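PDB 6CN7: aerobactin synthase IucC from Klebsiella pneumoniae, which probably catalyses the last step of aerobactin assembly, the ATP-dependent joining of a second N-acetyl-N-hydroxylysine to N-citryl-N-acetyl-N-hydroxylysine. Local coordinates for residues R261-A266 with L272-P277. The protein carries 5 engineered substitutions. Sequence-based numbering, arbitrary orientation.
Sequences RTLTNA and LDIKLP
Leu-263 and Ile-274 form an antiparallel hydrogen-bonded pair, joined by Leu-263 N to Ile-274 O at 2.6 Å and by Ile-274 N to Leu-263 O at 3.2 Å. Thr-262 and Lys-275 follow as a non-hydrogen-bonded pair, beyond which Leu-276 N donates to Arg-261 O. Between these bonds, CA-H groups of Thr-262 and Lys-275 face the carbonyl oxygens of Ile-274 and Arg-261.

The pairing is continued by a side chain. Arg-261 NE donates to Leu-276 O at 2.9 Å, almost straight at 175°. The oxygen lies in the guanidinium plane, although the donor stands above the plane of the carbonyl. A bend at chi3 (59°) in the otherwise extended arginine chain brings NE to this oxygen. Together with the backbone bond to Arg-261 O, it means that one residue grips both the N and the O of Leu-276. Lys-275, fully extended, lays CE over the centre of one guanidinium face, 3.7 Å from Arg-261 CZ. With Lys-275 NZ 4.3 Å from Arg-261 NH1 and Arg-354 also close to that amine, three positive groups gather here, probably unfavourably unless solvent or counter-ions screen them.

Strands 262-265 and 272-275 form a beta hairpin in the large antiparallel sheet of the IucA/IucC family region, flanked by strands 252-256 and 350-355.

Apolar contacts gather on the Leu-263 and Ile-274 face. The two side chains run side by side, Leu-263 CB 3.8 Å from Ile-274 CG2, while Leu-263 CD1 meets Leu-276 CD1 where those leucines cross nearly at right angles; Leu-168 of strand 165-174 touches all three residues. On the other face, Thr-262 OG1 rests against Lys-275 CG at 3.5 Å. Further along, Thr-264 and Asp-273 lie alongside each other, and Gln-257 NE2 connects them, bonding to Thr-264 OG1 and weakly to Asp-273 OD2.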
loop_
_atom_site.group_PDB
_atom_site.type_symbol
_atom_site.label_atom_id
_atom_site.label_comp_id
_atom_site.label_asym_id
_atom_site.label_seq_id
_atom_site.Cartn_x
_atom_site.Cartn_y
_atom_site.Cartn_z
ATOM N N ARG A 261 5.726 15.718 5.590
ATOM C CA ARG A 261 4.594 16.210 4.813
ATOM C C ARG A 261 4.934 17.447 3.996
ATOM O O ARG A 261 4.266 17.710 2.990
ATOM C CB ARG A 261 3.415 16.529 5.732
ATOM C CG ARG A 261 2.687 15.311 6.290
ATOM C CD ARG A 261 1.513 15.741 7.151
ATOM N NE ARG A 261 0.560 16.550 6.395
ATOM C CZ ARG A 261 -0.377 17.319 6.940
ATOM N NH1 ARG A 261 -0.498 17.400 8.259
ATOM N NH2 ARG A 261 -1.196 18.016 6.162
ATOM N N THR A 262 5.945 18.209 4.400
ATOM C CA THR A 262 6.356 19.410 3.685
ATOM C C THR A 262 7.534 19.074 2.779
ATOM O O THR A 262 8.530 18.503 3.236
ATOM C CB THR A 262 6.730 20.528 4.660
ATOM O OG1 THR A 262 5.639 20.762 5.559
ATOM C CG2 THR A 262 7.041 21.816 3.908
ATOM N N LEU A 263 7.419 19.435 1.503
ATOM C CA LEU A 263 8.392 19.053 0.492
ATOM C C LEU A 263 9.082 20.285 -0.082
ATOM O O LEU A 263 8.479 21.356 -0.210
ATOM C CB LEU A 263 7.724 18.274 -0.647
ATOM C CG LEU A 263 6.735 17.178 -0.248
ATOM C CD1 LEU A 263 6.082 16.600 -1.491
ATOM C CD2 LEU A 263 7.421 16.089 0.559
ATOM N N THR A 264 10.354 20.116 -0.432
ATOM C CA THR A 264 11.138 21.143 -1.100
ATOM C C THR A 264 11.301 20.777 -2.568
ATOM O O THR A 264 11.502 19.606 -2.908
ATOM C CB THR A 264 12.513 21.301 -0.443
ATOM O OG1 THR A 264 12.349 21.677 0.929
ATOM C CG2 THR A 264 13.341 22.365 -1.157
ATOM N N ASN A 265 11.210 21.780 -3.439
ATOM C CA ASN A 265 11.367 21.558 -4.870
ATOM C C ASN A 265 12.848 21.405 -5.193
ATOM O O ASN A 265 13.636 22.331 -4.973
ATOM C CB ASN A 265 10.757 22.714 -5.661
ATOM C CG ASN A 265 10.630 22.407 -7.140
ATOM O OD1 ASN A 265 11.497 21.763 -7.731
ATOM N ND2 ASN A 265 9.541 22.860 -7.746
ATOM N N ALA A 266 13.227 20.237 -5.713
ATOM C CA ALA A 266 14.620 19.960 -6.039
ATOM C C ALA A 266 14.973 20.284 -7.482
ATOM O O ALA A 266 16.161 20.415 -7.797
ATOM C CB ALA A 266 14.943 18.488 -5.761
ATOM N N LEU A 272 8.642 28.523 -2.923
ATOM C CA LEU A 272 7.459 27.958 -2.284
ATOM C C LEU A 272 7.696 26.478 -2.019
ATOM O O LEU A 272 8.004 25.720 -2.945
ATOM C CB LEU A 272 6.213 28.141 -3.154
ATOM C CG LEU A 272 5.649 29.557 -3.309
ATOM C CD1 LEU A 272 4.469 29.550 -4.272
ATOM C CD2 LEU A 272 5.231 30.133 -1.964
ATOM N N ASP A 273 7.553 26.075 -0.763
ATOM C CA ASP A 273 7.448 24.665 -0.425
ATOM C C ASP A 273 5.984 24.247 -0.463
ATOM O O ASP A 273 5.074 25.078 -0.432
ATOM C CB ASP A 273 8.038 24.381 0.955
ATOM C CG ASP A 273 9.529 24.647 1.022
ATOM O OD1 ASP A 273 10.189 24.606 -0.037
ATOM O OD2 ASP A 273 10.045 24.891 2.135
ATOM N N ILE A 274 5.761 22.940 -0.534
ATOM C CA ILE A 274 4.418 22.381 -0.582
ATOM C C ILE A 274 4.258 21.417 0.582
ATOM O O ILE A 274 5.188 20.682 0.926
ATOM C CB ILE A 274 4.133 21.675 -1.923
ATOM C CG1 ILE A 274 2.640 21.362 -2.040
ATOM C CG2 ILE A 274 4.970 20.400 -2.057
ATOM C CD1 ILE A 274 2.208 20.914 -3.420
ATOM N N LYS A 275 3.075 21.429 1.189
ATOM C CA LYS A 275 2.741 20.535 2.291
ATOM C C LYS A 275 1.489 19.761 1.911
ATOM O O LYS A 275 0.460 20.363 1.587
ATOM C CB LYS A 275 2.529 21.310 3.592
ATOM C CG LYS A 275 2.192 20.428 4.780
ATOM C CD LYS A 275 2.035 21.236 6.055
ATOM C CE LYS A 275 1.715 20.335 7.236
ATOM N NZ LYS A 275 1.592 21.096 8.507
ATOM N N LEU A 276 1.578 18.435 1.957
ATOM C CA LEU A 276 0.512 17.577 1.473
ATOM C C LEU A 276 0.059 16.622 2.572
ATOM O O LEU A 276 0.831 16.320 3.487
ATOM C CB LEU A 276 0.977 16.774 0.252
ATOM C CG LEU A 276 1.347 17.640 -0.957
ATOM C CD1 LEU A 276 2.158 16.862 -1.984
ATOM C CD2 LEU A 276 0.093 18.214 -1.598
ATOM N N PRO A 277 -1.182 16.136 2.521
ATOM C CA PRO A 277 -1.638 15.198 3.555
ATOM C C PRO A 277 -0.971 13.835 3.434
ATOM O O PRO A 277 -0.779 13.307 2.336
ATOM C CB PRO A 277 -3.149 15.097 3.307
ATOM C CG PRO A 277 -3.494 16.261 2.444
ATOM C CD PRO A 277 -2.282 16.546 1.631
#